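Local coordinates for protein Cap5O (Staphylococcus aureus, PDB 3OJO) that acts as an NAD-binding UDP-N-acetyl-mannosamine dehydrogenase in capsular polysaccharide biosynthesis, at residues I22-S27 and Q54-E59; I28-H33 and R196-G201; L38-N43 and T79-S84. One frame throughout, in Å; residues are numbered along the deposited sequence.

All three interactions belong to the Rossmann-type part of the chain. Interactions 1 and 2 share helix 23-32: its first turn meets the loop 54-59 through aliphatic groups, and its last turn meets the loop 196-201 through aromatic rings. They touch each other where I55 CG2 packs on I28 CD1. Both are largely buried. Interaction 3 lies on strand 36-40, the next element after that helix, and is only partly buried, with valine and leucine inside and threonine and glutamate at its outer margin. Interactions 1 and 3 both reach NAD, one by a backbone amide on a phosphate, the other by a carboxylate on a ribose; interaction 2 is packing alone.

Interaction 1 of 3, residues I22-S27 and Q54-E59; sequences IGLPTS and QISIEE. With NAD (nicotinamide-adenine-dinucleotide), chain J.
Beside the diphosphate of NAD, L24 and P25 on the first turn of helix 23-32 pack against I55, S56 and I57 in the loop between helices 44-51 and 62-71. L24 carries the larger share. Its CG stands anti to the backbone N (chi1 -179°), which sends the branched end off the helix, and one methyl, CD2, does the touching. That methyl lies 3.9 Å from I55 CB and equally far from I57 CG1. The side chains of L24 and I57 lie alongside each other and point opposite ways. S56 OG comes within 3.7 Å of L24 CD2, a van der Waals contact only. The outer carbon of the P25 ring, CG, faces the end methyl of I57, CD1, at 3.9 Å. Proline suits a first helical turn, where its lack of an N-H costs little.

This helix follows strand 13-17 of the Rossmann fold, and G23 is consistent with the last glycine of a GxGxxG turn. The backbone here serves the cofactor directly: I22 N donates to NAD O2N over 3.0 Å at 156°. The side chain of I22 leaves the loop behind and lies against the nicotinamide end, its CG1 3.6 Å from NAD C2N.

Small hydroxyl residues fit the next positions because they can fold back onto the helix. T26 OG1 bonds to I22 O at 2.7 Å, from above the carbonyl plane. S27 OG likewise reaches G23 O at 2.7 Å, and S27 N bonds to the same oxygen from the opposite face, so two donors grip it. Beyond the packed part of the loop, E58 N bonds to Y21 OH, while the carboxylate of E59 takes the backbone amides of G167 and I169.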
loop_
_atom_site.group_PDB
_atom_site.type_symbol
_atom_site.label_atom_id
_atom_site.label_comp_id
_atom_site.label_asym_id
_atom_site.label_seq_id
_atom_site.Cartn_x
_atom_site.Cartn_y
_atom_site.Cartn_z
ATOM N N ILE B 22 -9.209 -15.570 -22.349
ATOM C CA ILE B 22 -8.903 -14.302 -23.017
ATOM C C ILE B 22 -9.100 -14.425 -24.552
ATOM O O ILE B 22 -9.908 -13.688 -25.116
ATOM C CB ILE B 22 -7.474 -13.814 -22.626
ATOM C CG1 ILE B 22 -7.348 -13.439 -21.136
ATOM C CG2 ILE B 22 -6.995 -12.715 -23.540
ATOM C CD1 ILE B 22 -8.097 -12.175 -20.692
ATOM N N GLY B 23 -8.369 -15.355 -25.184
ATOM C CA GLY B 23 -8.343 -15.576 -26.628
ATOM C C GLY B 23 -9.640 -15.984 -27.294
ATOM O O GLY B 23 -9.976 -15.424 -28.336
ATOM N N LEU B 24 -10.353 -16.988 -26.750
ATOM C CA LEU B 24 -11.604 -17.447 -27.353
ATOM C C LEU B 24 -12.678 -16.344 -27.409
ATOM O O LEU B 24 -13.113 -16.045 -28.522
ATOM C CB LEU B 24 -12.137 -18.747 -26.710
ATOM C CG LEU B 24 -13.430 -19.323 -27.303
ATOM C CD1 LEU B 24 -13.238 -19.708 -28.780
ATOM C CD2 LEU B 24 -13.942 -20.482 -26.468
ATOM N N PRO B 25 -13.069 -15.678 -26.292
ATOM C CA PRO B 25 -14.051 -14.581 -26.398
ATOM C C PRO B 25 -13.617 -13.442 -27.324
ATOM O O PRO B 25 -14.460 -12.911 -28.050
ATOM C CB PRO B 25 -14.188 -14.101 -24.951
ATOM C CG PRO B 25 -13.831 -15.299 -24.134
ATOM C CD PRO B 25 -12.676 -15.876 -24.882
ATOM N N THR B 26 -12.304 -13.106 -27.331
ATOM C CA THR B 26 -11.705 -12.085 -28.203
ATOM C C THR B 26 -11.876 -12.477 -29.682
ATOM O O THR B 26 -12.273 -11.627 -30.473
ATOM C CB THR B 26 -10.242 -11.828 -27.790
ATOM O OG1 THR B 26 -10.218 -11.357 -26.436
ATOM C CG2 THR B 26 -9.513 -10.859 -28.712
ATOM N N SER B 27 -11.564 -13.735 -30.056
ATOM C CA SER B 27 -11.754 -14.235 -31.425
ATOM C C SER B 27 -13.233 -14.119 -31.794
ATOM O O SER B 27 -13.560 -13.623 -32.867
ATOM C CB SER B 27 -11.357 -15.704 -31.513
ATOM O OG SER B 27 -10.057 -15.904 -30.997
ATOM N N GLN B 54 -18.712 -26.726 -30.017
ATOM C CA GLN B 54 -18.798 -26.381 -28.595
ATOM C C GLN B 54 -17.644 -25.487 -28.131
ATOM O O GLN B 54 -16.496 -25.704 -28.530
ATOM C CB GLN B 54 -18.842 -27.646 -27.732
ATOM C CG GLN B 54 -20.111 -28.491 -27.888
ATOM C CD GLN B 54 -20.225 -29.520 -26.786
ATOM O OE1 GLN B 54 -19.294 -30.293 -26.504
ATOM N NE2 GLN B 54 -21.378 -29.550 -26.134
ATOM N N ILE B 55 -17.944 -24.490 -27.268
ATOM C CA ILE B 55 -16.908 -23.632 -26.688
ATOM C C ILE B 55 -16.074 -24.460 -25.706
ATOM O O ILE B 55 -16.601 -25.360 -25.051
ATOM C CB ILE B 55 -17.419 -22.308 -26.049
ATOM C CG1 ILE B 55 -18.537 -22.522 -25.006
ATOM C CG2 ILE B 55 -17.779 -21.285 -27.105
ATOM C CD1 ILE B 55 -18.861 -21.293 -24.127
ATOM N N SER B 56 -14.762 -24.174 -25.647
ATOM C CA SER B 56 -13.805 -24.868 -24.793
ATOM C C SER B 56 -13.729 -24.251 -23.379
ATOM O O SER B 56 -13.024 -24.784 -22.525
ATOM C CB SER B 56 -12.436 -24.869 -25.458
ATOM O OG SER B 56 -12.035 -23.539 -25.747
ATOM N N ILE B 57 -14.444 -23.139 -23.133
ATOM C CA ILE B 57 -14.461 -22.442 -21.838
ATOM C C ILE B 57 -15.892 -22.375 -21.258
ATOM O O ILE B 57 -16.874 -22.621 -21.967
ATOM C CB ILE B 57 -13.740 -21.038 -21.861
ATOM C CG1 ILE B 57 -14.510 -19.977 -22.678
ATOM C CG2 ILE B 57 -12.292 -21.143 -22.313
ATOM C CD1 ILE B 57 -14.430 -18.591 -22.136
ATOM N N GLU B 58 -15.986 -22.068 -19.966
ATOM C CA GLU B 58 -17.236 -21.934 -19.238
ATOM C C GLU B 58 -17.524 -20.430 -19.082
ATOM O O GLU B 58 -16.851 -19.729 -18.320
ATOM C CB GLU B 58 -17.164 -22.735 -17.904
ATOM C CG GLU B 58 -17.823 -22.154 -16.654
ATOM C CD GLU B 58 -19.209 -22.665 -16.301
ATOM O OE1 GLU B 58 -19.364 -23.894 -16.103
ATOM O OE2 GLU B 58 -20.131 -21.827 -16.166
ATOM N N GLU B 59 -18.452 -19.922 -19.910
ATOM C CA GLU B 59 -18.922 -18.552 -19.857
ATOM C C GLU B 59 -20.388 -18.514 -20.333
ATOM O O GLU B 59 -20.642 -18.790 -21.510
ATOM C CB GLU B 59 -18.024 -17.599 -20.682
ATOM C CG GLU B 59 -18.549 -16.166 -20.792
ATOM C CD GLU B 59 -18.549 -15.263 -19.568
ATOM O OE1 GLU B 59 -17.952 -15.628 -18.524
ATOM O OE2 GLU B 59 -19.113 -14.149 -19.685
HETATM P PA NAD J . -5.856 -20.032 -20.529
HETATM O O1A NAD J . -5.014 -21.091 -19.936
HETATM O O2A NAD J . -7.282 -20.203 -20.177
HETATM O O5B NAD J . -5.679 -20.071 -22.126
HETATM C C5B NAD J . -4.422 -20.215 -22.731
HETATM C C4B NAD J . -4.616 -21.025 -23.991
HETATM O O4B NAD J . -3.525 -20.806 -24.860
HETATM C C3B NAD J . -4.718 -22.533 -23.728
HETATM O O3B NAD J . -5.815 -23.065 -24.464
HETATM C C2B NAD J . -3.427 -23.066 -24.337
HETATM O O2B NAD J . -3.538 -24.381 -24.842
HETATM C C1B NAD J . -3.137 -22.049 -25.428
HETATM N N9A NAD J . -1.707 -22.032 -25.770
HETATM C C8A NAD J . -0.656 -22.144 -24.887
HETATM N N7A NAD J . 0.501 -21.968 -25.563
HETATM C C5A NAD J . 0.193 -21.754 -26.866
HETATM C C6A NAD J . 0.996 -21.538 -27.988
HETATM N N6A NAD J . 2.324 -21.516 -27.831
HETATM N N1A NAD J . 0.395 -21.343 -29.229
HETATM C C2A NAD J . -0.986 -21.349 -29.351
HETATM N N3A NAD J . -1.774 -21.567 -28.237
HETATM C C4A NAD J . -1.194 -21.767 -27.015
HETATM O O3 NAD J . -5.269 -18.593 -20.073
HETATM P PN NAD J . -6.128 -17.237 -20.075
HETATM O O1N NAD J . -6.909 -17.200 -18.813
HETATM O O2N NAD J . -6.809 -17.080 -21.385
HETATM O O5D NAD J . -5.012 -16.120 -19.928
HETATM C C5D NAD J . -3.826 -16.158 -20.679
HETATM C C4D NAD J . -2.888 -15.095 -20.117
HETATM O O4D NAD J . -3.481 -13.810 -20.225
HETATM C C3D NAD J . -2.624 -15.225 -18.616
HETATM O O3D NAD J . -1.739 -16.256 -18.219
HETATM C C2D NAD J . -2.082 -13.847 -18.334
HETATM O O2D NAD J . -0.840 -13.713 -18.975
HETATM C C1D NAD J . -3.043 -12.994 -19.147
HETATM N N1N NAD J . -4.131 -12.574 -18.236
HETATM C C2N NAD J . -5.320 -13.264 -18.142
HETATM C C3N NAD J . -6.302 -12.838 -17.234
HETATM C C7N NAD J . -7.731 -13.272 -17.406
HETATM O O7N NAD J . -8.737 -12.283 -17.297
HETATM N N7N NAD J . -8.019 -14.562 -17.625
HETATM C C4N NAD J . -6.053 -11.735 -16.405
HETATM C C5N NAD J . -4.834 -11.063 -16.477
HETATM C C6N NAD J . -3.879 -11.512 -17.392
#

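Interaction 2 of 3, residues I28-H33 and R196-G201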
loop_
_atom_site.group_PDB
_atom_site.type_symbol
_atom_site.label_atom_id
_atom_site.label_comp_id
_atom_site.label_asym_id
_atom_site.label_seq_id
_atom_site.Cartn_x
_atom_site.Cartn_y
_atom_site.Cartn_z
ATOM N N ILE B 28 -14.119 -14.553 -30.873
ATOM C CA ILE B 28 -15.567 -14.518 -31.050
ATOM C C ILE B 28 -16.047 -13.071 -31.292
ATOM O O ILE B 28 -16.837 -12.840 -32.201
ATOM C CB ILE B 28 -16.292 -15.279 -29.881
ATOM C CG1 ILE B 28 -16.149 -16.802 -30.064
ATOM C CG2 ILE B 28 -17.781 -14.880 -29.732
ATOM C CD1 ILE B 28 -16.509 -17.662 -28.805
ATOM N N MET B 29 -15.509 -12.116 -30.523
ATOM C CA MET B 29 -15.820 -10.698 -30.583
ATOM C C MET B 29 -15.483 -10.013 -31.925
ATOM O O MET B 29 -16.334 -9.309 -32.475
ATOM C CB MET B 29 -15.180 -9.968 -29.405
ATOM C CG MET B 29 -15.759 -8.592 -29.175
ATOM S SD MET B 29 -17.577 -8.509 -29.131
ATOM C CE MET B 29 -17.859 -8.620 -27.474
ATOM N N PHE B 30 -14.261 -10.211 -32.451
ATOM C CA PHE B 30 -13.860 -9.622 -33.727
ATOM C C PHE B 30 -14.654 -10.220 -34.896
ATOM O O PHE B 30 -15.038 -9.480 -35.806
ATOM C CB PHE B 30 -12.363 -9.806 -33.963
ATOM C CG PHE B 30 -11.463 -8.866 -33.195
ATOM C CD1 PHE B 30 -11.225 -7.570 -33.654
ATOM C CD2 PHE B 30 -10.770 -9.304 -32.072
ATOM C CE1 PHE B 30 -10.327 -6.726 -32.984
ATOM C CE2 PHE B 30 -9.872 -8.464 -31.411
ATOM C CZ PHE B 30 -9.662 -7.180 -31.866
ATOM N N ALA B 31 -14.914 -11.555 -34.849
ATOM C CA ALA B 31 -15.678 -12.301 -35.852
ATOM C C ALA B 31 -17.144 -11.860 -35.876
ATOM O O ALA B 31 -17.755 -11.841 -36.945
ATOM C CB ALA B 31 -15.571 -13.791 -35.592
ATOM N N LYS B 32 -17.690 -11.484 -34.700
ATOM C CA LYS B 32 -19.053 -10.972 -34.498
ATOM C C LYS B 32 -19.223 -9.627 -35.238
ATOM O O LYS B 32 -20.346 -9.248 -35.575
ATOM C CB LYS B 32 -19.313 -10.777 -32.985
ATOM C CG LYS B 32 -20.766 -10.568 -32.596
ATOM C CD LYS B 32 -20.906 -10.047 -31.171
ATOM C CE LYS B 32 -22.325 -9.619 -30.857
ATOM N NZ LYS B 32 -23.213 -10.775 -30.561
ATOM N N HIS B 33 -18.097 -8.923 -35.482
ATOM C CA HIS B 33 -18.033 -7.613 -36.132
ATOM C C HIS B 33 -17.531 -7.653 -37.602
ATOM O O HIS B 33 -17.167 -6.616 -38.171
ATOM C CB HIS B 33 -17.249 -6.623 -35.239
ATOM C CG HIS B 33 -17.970 -6.282 -33.969
ATOM N ND1 HIS B 33 -18.622 -5.077 -33.814
ATOM C CD2 HIS B 33 -18.162 -7.024 -32.852
ATOM C CE1 HIS B 33 -19.187 -5.120 -32.617
ATOM N NE2 HIS B 33 -18.934 -6.271 -32.000
ATOM N N ARG B 196 -10.790 -0.426 -32.396
ATOM C CA ARG B 196 -11.861 0.483 -32.838
ATOM C C ARG B 196 -13.092 -0.287 -33.368
ATOM O O ARG B 196 -14.203 0.246 -33.324
ATOM C CB ARG B 196 -11.315 1.422 -33.924
ATOM C CG ARG B 196 -11.907 2.831 -33.912
ATOM C CD ARG B 196 -10.980 3.854 -34.569
ATOM N NE ARG B 196 -10.702 3.556 -35.980
ATOM C CZ ARG B 196 -9.520 3.730 -36.568
ATOM N NH1 ARG B 196 -8.491 4.212 -35.879
ATOM N NH2 ARG B 196 -9.359 3.427 -37.849
ATOM N N THR B 197 -12.871 -1.555 -33.822
ATOM C CA THR B 197 -13.837 -2.517 -34.368
ATOM C C THR B 197 -15.061 -2.708 -33.471
ATOM O O THR B 197 -16.172 -2.808 -33.990
ATOM C CB THR B 197 -13.113 -3.871 -34.673
ATOM O OG1 THR B 197 -11.936 -3.638 -35.457
ATOM C CG2 THR B 197 -14.010 -4.907 -35.384
ATOM N N PHE B 198 -14.863 -2.756 -32.133
ATOM C CA PHE B 198 -15.948 -2.992 -31.163
ATOM C C PHE B 198 -15.761 -2.253 -29.840
ATOM O O PHE B 198 -16.712 -2.177 -29.059
ATOM C CB PHE B 198 -16.106 -4.510 -30.890
ATOM C CG PHE B 198 -14.881 -5.151 -30.273
ATOM C CD1 PHE B 198 -13.841 -5.618 -31.075
ATOM C CD2 PHE B 198 -14.743 -5.243 -28.889
ATOM C CE1 PHE B 198 -12.694 -6.161 -30.504
ATOM C CE2 PHE B 198 -13.593 -5.799 -28.322
ATOM C CZ PHE B 198 -12.582 -6.256 -29.134
ATOM N N VAL B 199 -14.534 -1.768 -29.552
ATOM C CA VAL B 199 -14.266 -1.077 -28.278
ATOM C C VAL B 199 -14.951 0.300 -28.234
ATOM O O VAL B 199 -14.629 1.196 -29.027
ATOM C CB VAL B 199 -12.764 -1.039 -27.830
ATOM C CG1 VAL B 199 -12.585 -0.292 -26.505
ATOM C CG2 VAL B 199 -12.187 -2.443 -27.724
ATOM N N GLN B 200 -15.908 0.425 -27.301
ATOM C CA GLN B 200 -16.672 1.633 -27.001
ATOM C C GLN B 200 -16.050 2.361 -25.805
ATOM O O GLN B 200 -16.274 3.561 -25.627
ATOM C CB GLN B 200 -18.148 1.285 -26.734
ATOM C CG GLN B 200 -18.974 1.188 -28.016
ATOM C CD GLN B 200 -20.262 0.428 -27.819
ATOM O OE1 GLN B 200 -21.195 0.884 -27.139
ATOM N NE2 GLN B 200 -20.361 -0.730 -28.458
ATOM N N GLY B 201 -15.253 1.634 -25.020
ATOM C CA GLY B 201 -14.530 2.168 -23.877
ATOM C C GLY B 201 -13.422 3.099 -24.333
ATOM O O GLY B 201 -13.126 3.186 -25.524
#
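The end of helix 23-32 runs beside the irregular loop that follows helix 185-195, and the backbones come nearest at H33 and T197, whose CA atoms are 6.8 Å apart. F198 packs against M29, F30 and H33. Its CG sits between the backbone N and the carbonyl carbon (chi1 62°), which directs the ring at the helix. M29 CG lies over one face of that ring, 3.6 Å from its centroid, in a CH-pi contact; M29 SD is farther off and oblique to the same ring, a Met-aromatic contact. A flexible, polarisable methionine can bend to follow an aromatic face in this way.

The F198 ring meets F30 in a T-shaped pair, planes at 90° and centroids 4.8 Å apart, with F198 CE1 set over the centre of the F30 ring. The cluster thus ties the helix after the first Rossmann strand to the loop leading into 203-207, the outermost strand at one end of the sheet. H33 uses its imidazole as a flat cover: F198 CB sits 3.6 Å from the centroid, over one face. Nearer the surface, H33 CB is 3.7 Å from T197 CG2. That methyl stands anti to the backbone N, while T197 OG1 turns back to bond V194 O in helix 185-195. M29 also rests on L170 and V174 of helix 169-175.

Interaction 3 of 3, residues L38-N43 and T79-S84; sequences LGVDIN and TTPEAS. With NAD (nicotinamide-adenine-dinucleotide), chain J.
V40 and L38, on the second strand of the Rossmann fold, pack against the backbone of T80 and P81 in the loop after edge strand 75-78; the end-to-end directions of 38-41 and 79-82 differ by 145°. The tight part centres on V40. Its CG2 lies 3.6 Å from T80 O and 3.7 Å from P81 CA, and a beta-branched valine suits a strand that must present a compact surface. One residue on, T79 CA approaches D41 O at 3.3 Å, a C-H...O contact with 157° at the hydrogen.

Toward the solvent the contact loosens. E82 is exposed and lies across L38, its CG and OE1 against the leucine, with OE1 3.9 Å from L38 CD1. T80 points its CB away from the strand, as befits a polar residue at the margin.

Just past the end of the strand at V40 comes the acidic residue that NAD-binding Rossmann folds commonly use to hold the adenosine ribose. Both carboxylate oxygens of D41 accept from it: NAD O3B donates to D41 OD2 at 2.6 Å and NAD O2B to D41 OD1 at 2.7 Å. L19 N also bonds to OD2, fixing the carboxylate from the glycine-rich turn. I42 lays its CG1 on the adenine, 3.6 Å from NAD C5A. An Asx turn steadies the carboxylate: N43 N reaches the anti lone pair of D41 OD1 at 2.8 Å and 165°.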
loop_
_atom_site.group_PDB
_atom_site.type_symbol
_atom_site.label_atom_id
_atom_site.label_comp_id
_atom_site.label_asym_id
_atom_site.label_seq_id
_atom_site.Cartn_x
_atom_site.Cartn_y
_atom_site.Cartn_z
ATOM N N LEU B 38 -8.940 -16.404 -37.470
ATOM C CA LEU B 38 -8.352 -17.719 -37.333
ATOM C C LEU B 38 -7.909 -17.849 -35.867
ATOM O O LEU B 38 -7.028 -17.117 -35.413
ATOM C CB LEU B 38 -7.167 -17.922 -38.288
ATOM C CG LEU B 38 -6.672 -19.367 -38.546
ATOM C CD1 LEU B 38 -5.223 -19.543 -38.329
ATOM C CD2 LEU B 38 -7.610 -20.484 -38.124
ATOM N N GLY B 39 -8.559 -18.750 -35.142
ATOM C CA GLY B 39 -8.221 -19.058 -33.762
ATOM C C GLY B 39 -7.135 -20.117 -33.752
ATOM O O GLY B 39 -7.272 -21.156 -34.401
ATOM N N VAL B 40 -6.040 -19.860 -33.024
ATOM C CA VAL B 40 -4.915 -20.771 -32.922
ATOM C C VAL B 40 -4.704 -21.250 -31.486
ATOM O O VAL B 40 -4.524 -20.426 -30.583
ATOM C CB VAL B 40 -3.618 -20.167 -33.531
ATOM C CG1 VAL B 40 -2.408 -21.071 -33.290
ATOM C CG2 VAL B 40 -3.792 -19.895 -35.012
ATOM N N ASP B 41 -4.672 -22.591 -31.304
ATOM C CA ASP B 41 -4.385 -23.283 -30.036
ATOM C C ASP B 41 -3.628 -24.592 -30.269
ATOM O O ASP B 41 -3.972 -25.349 -31.174
ATOM C CB ASP B 41 -5.656 -23.558 -29.223
ATOM C CG ASP B 41 -5.393 -23.614 -27.745
ATOM O OD1 ASP B 41 -4.730 -24.562 -27.302
ATOM O OD2 ASP B 41 -5.797 -22.675 -27.039
ATOM N N ILE B 42 -2.611 -24.859 -29.430
ATOM C CA ILE B 42 -1.795 -26.078 -29.476
ATOM C C ILE B 42 -2.512 -27.278 -28.849
ATOM O O ILE B 42 -2.087 -28.412 -29.079
ATOM C CB ILE B 42 -0.355 -25.868 -28.914
ATOM C CG1 ILE B 42 -0.371 -25.204 -27.530
ATOM C CG2 ILE B 42 0.503 -25.075 -29.902
ATOM C CD1 ILE B 42 0.793 -25.534 -26.642
ATOM N N ASN B 43 -3.585 -27.042 -28.055
ATOM C CA ASN B 43 -4.354 -28.128 -27.443
ATOM C C ASN B 43 -5.386 -28.686 -28.441
ATOM O O ASN B 43 -6.349 -27.996 -28.785
ATOM C CB ASN B 43 -5.013 -27.696 -26.131
ATOM C CG ASN B 43 -5.521 -28.843 -25.271
ATOM O OD1 ASN B 43 -5.689 -29.968 -25.718
ATOM N ND2 ASN B 43 -5.775 -28.596 -24.004
ATOM N N THR B 79 -4.423 -25.489 -35.242
ATOM C CA THR B 79 -3.285 -25.681 -34.334
ATOM C C THR B 79 -2.069 -24.926 -34.899
ATOM O O THR B 79 -1.026 -24.829 -34.247
ATOM C CB THR B 79 -2.940 -27.172 -34.199
ATOM O OG1 THR B 79 -2.691 -27.723 -35.497
ATOM C CG2 THR B 79 -4.007 -27.967 -33.436
ATOM N N THR B 80 -2.236 -24.376 -36.115
ATOM C CA THR B 80 -1.212 -23.694 -36.889
ATOM C C THR B 80 -1.632 -22.254 -37.242
ATOM O O THR B 80 -2.758 -22.048 -37.702
ATOM C CB THR B 80 -0.945 -24.534 -38.174
ATOM O OG1 THR B 80 -0.691 -25.896 -37.815
ATOM C CG2 THR B 80 0.200 -24.006 -39.018
ATOM N N PRO B 81 -0.733 -21.252 -37.126
ATOM C CA PRO B 81 -1.086 -19.910 -37.592
ATOM C C PRO B 81 -1.000 -19.863 -39.121
ATOM O O PRO B 81 -0.469 -20.776 -39.749
ATOM C CB PRO B 81 -0.005 -19.011 -36.959
ATOM C CG PRO B 81 0.829 -19.896 -36.113
ATOM C CD PRO B 81 0.655 -21.276 -36.629
ATOM N N GLU B 82 -1.537 -18.809 -39.713
ATOM C CA GLU B 82 -1.482 -18.610 -41.160
ATOM C C GLU B 82 -1.308 -17.098 -41.383
ATOM O O GLU B 82 -1.499 -16.319 -40.442
ATOM C CB GLU B 82 -2.752 -19.139 -41.863
ATOM C CG GLU B 82 -3.089 -20.620 -41.710
ATOM C CD GLU B 82 -4.493 -21.041 -42.102
ATOM O OE1 GLU B 82 -5.378 -20.161 -42.173
ATOM O OE2 GLU B 82 -4.728 -22.260 -42.247
ATOM N N ALA B 83 -0.914 -16.688 -42.599
ATOM C CA ALA B 83 -0.733 -15.276 -42.956
ATOM C C ALA B 83 -1.946 -14.465 -42.529
ATOM O O ALA B 83 -3.078 -14.918 -42.706
ATOM C CB ALA B 83 -0.517 -15.139 -44.459
ATOM N N SER B 84 -1.709 -13.297 -41.928
ATOM C CA SER B 84 -2.765 -12.426 -41.408
ATOM C C SER B 84 -2.327 -10.955 -41.358
ATOM O O SER B 84 -1.135 -10.661 -41.469
ATOM C CB SER B 84 -3.168 -12.899 -40.009
ATOM O OG SER B 84 -4.278 -12.175 -39.508
HETATM P PA NAD J . -5.856 -20.032 -20.529
HETATM O O1A NAD J . -5.014 -21.091 -19.936
HETATM O O2A NAD J . -7.282 -20.203 -20.177
HETATM O O5B NAD J . -5.679 -20.071 -22.126
HETATM C C5B NAD J . -4.422 -20.215 -22.731
HETATM C C4B NAD J . -4.616 -21.025 -23.991
HETATM O O4B NAD J . -3.525 -20.806 -24.860
HETATM C C3B NAD J . -4.718 -22.533 -23.728
HETATM O O3B NAD J . -5.815 -23.065 -24.464
HETATM C C2B NAD J . -3.427 -23.066 -24.337
HETATM O O2B NAD J . -3.538 -24.381 -24.842
HETATM C C1B NAD J . -3.137 -22.049 -25.428
HETATM N N9A NAD J . -1.707 -22.032 -25.770
HETATM C C8A NAD J . -0.656 -22.144 -24.887
HETATM N N7A NAD J . 0.501 -21.968 -25.563
HETATM C C5A NAD J . 0.193 -21.754 -26.866
HETATM C C6A NAD J . 0.996 -21.538 -27.988
HETATM N N6A NAD J . 2.324 -21.516 -27.831
HETATM N N1A NAD J . 0.395 -21.343 -29.229
HETATM C C2A NAD J . -0.986 -21.349 -29.351
HETATM N N3A NAD J . -1.774 -21.567 -28.237
HETATM C C4A NAD J . -1.194 -21.767 -27.015
HETATM O O3 NAD J . -5.269 -18.593 -20.073
HETATM P PN NAD J . -6.128 -17.237 -20.075
HETATM O O1N NAD J . -6.909 -17.200 -18.813
HETATM O O2N NAD J . -6.809 -17.080 -21.385
HETATM O O5D NAD J . -5.012 -16.120 -19.928
HETATM C C5D NAD J . -3.826 -16.158 -20.679
HETATM C C4D NAD J . -2.888 -15.095 -20.117
HETATM O O4D NAD J . -3.481 -13.810 -20.225
HETATM C C3D NAD J . -2.624 -15.225 -18.616
HETATM O O3D NAD J . -1.739 -16.256 -18.219
HETATM C C2D NAD J . -2.082 -13.847 -18.334
HETATM O O2D NAD J . -0.840 -13.713 -18.975
HETATM C C1D NAD J . -3.043 -12.994 -19.147
HETATM N N1N NAD J . -4.131 -12.574 -18.236
HETATM C C2N NAD J . -5.320 -13.264 -18.142
HETATM C C3N NAD J . -6.302 -12.838 -17.234
HETATM C C7N NAD J . -7.731 -13.272 -17.406
HETATM O O7N NAD J . -8.737 -12.283 -17.297
HETATM N N7N NAD J . -8.019 -14.562 -17.625
HETATM C C4N NAD J . -6.053 -11.735 -16.405
HETATM C C5N NAD J . -4.834 -11.063 -16.477
HETATM C C6N NAD J . -3.879 -11.512 -17.392
#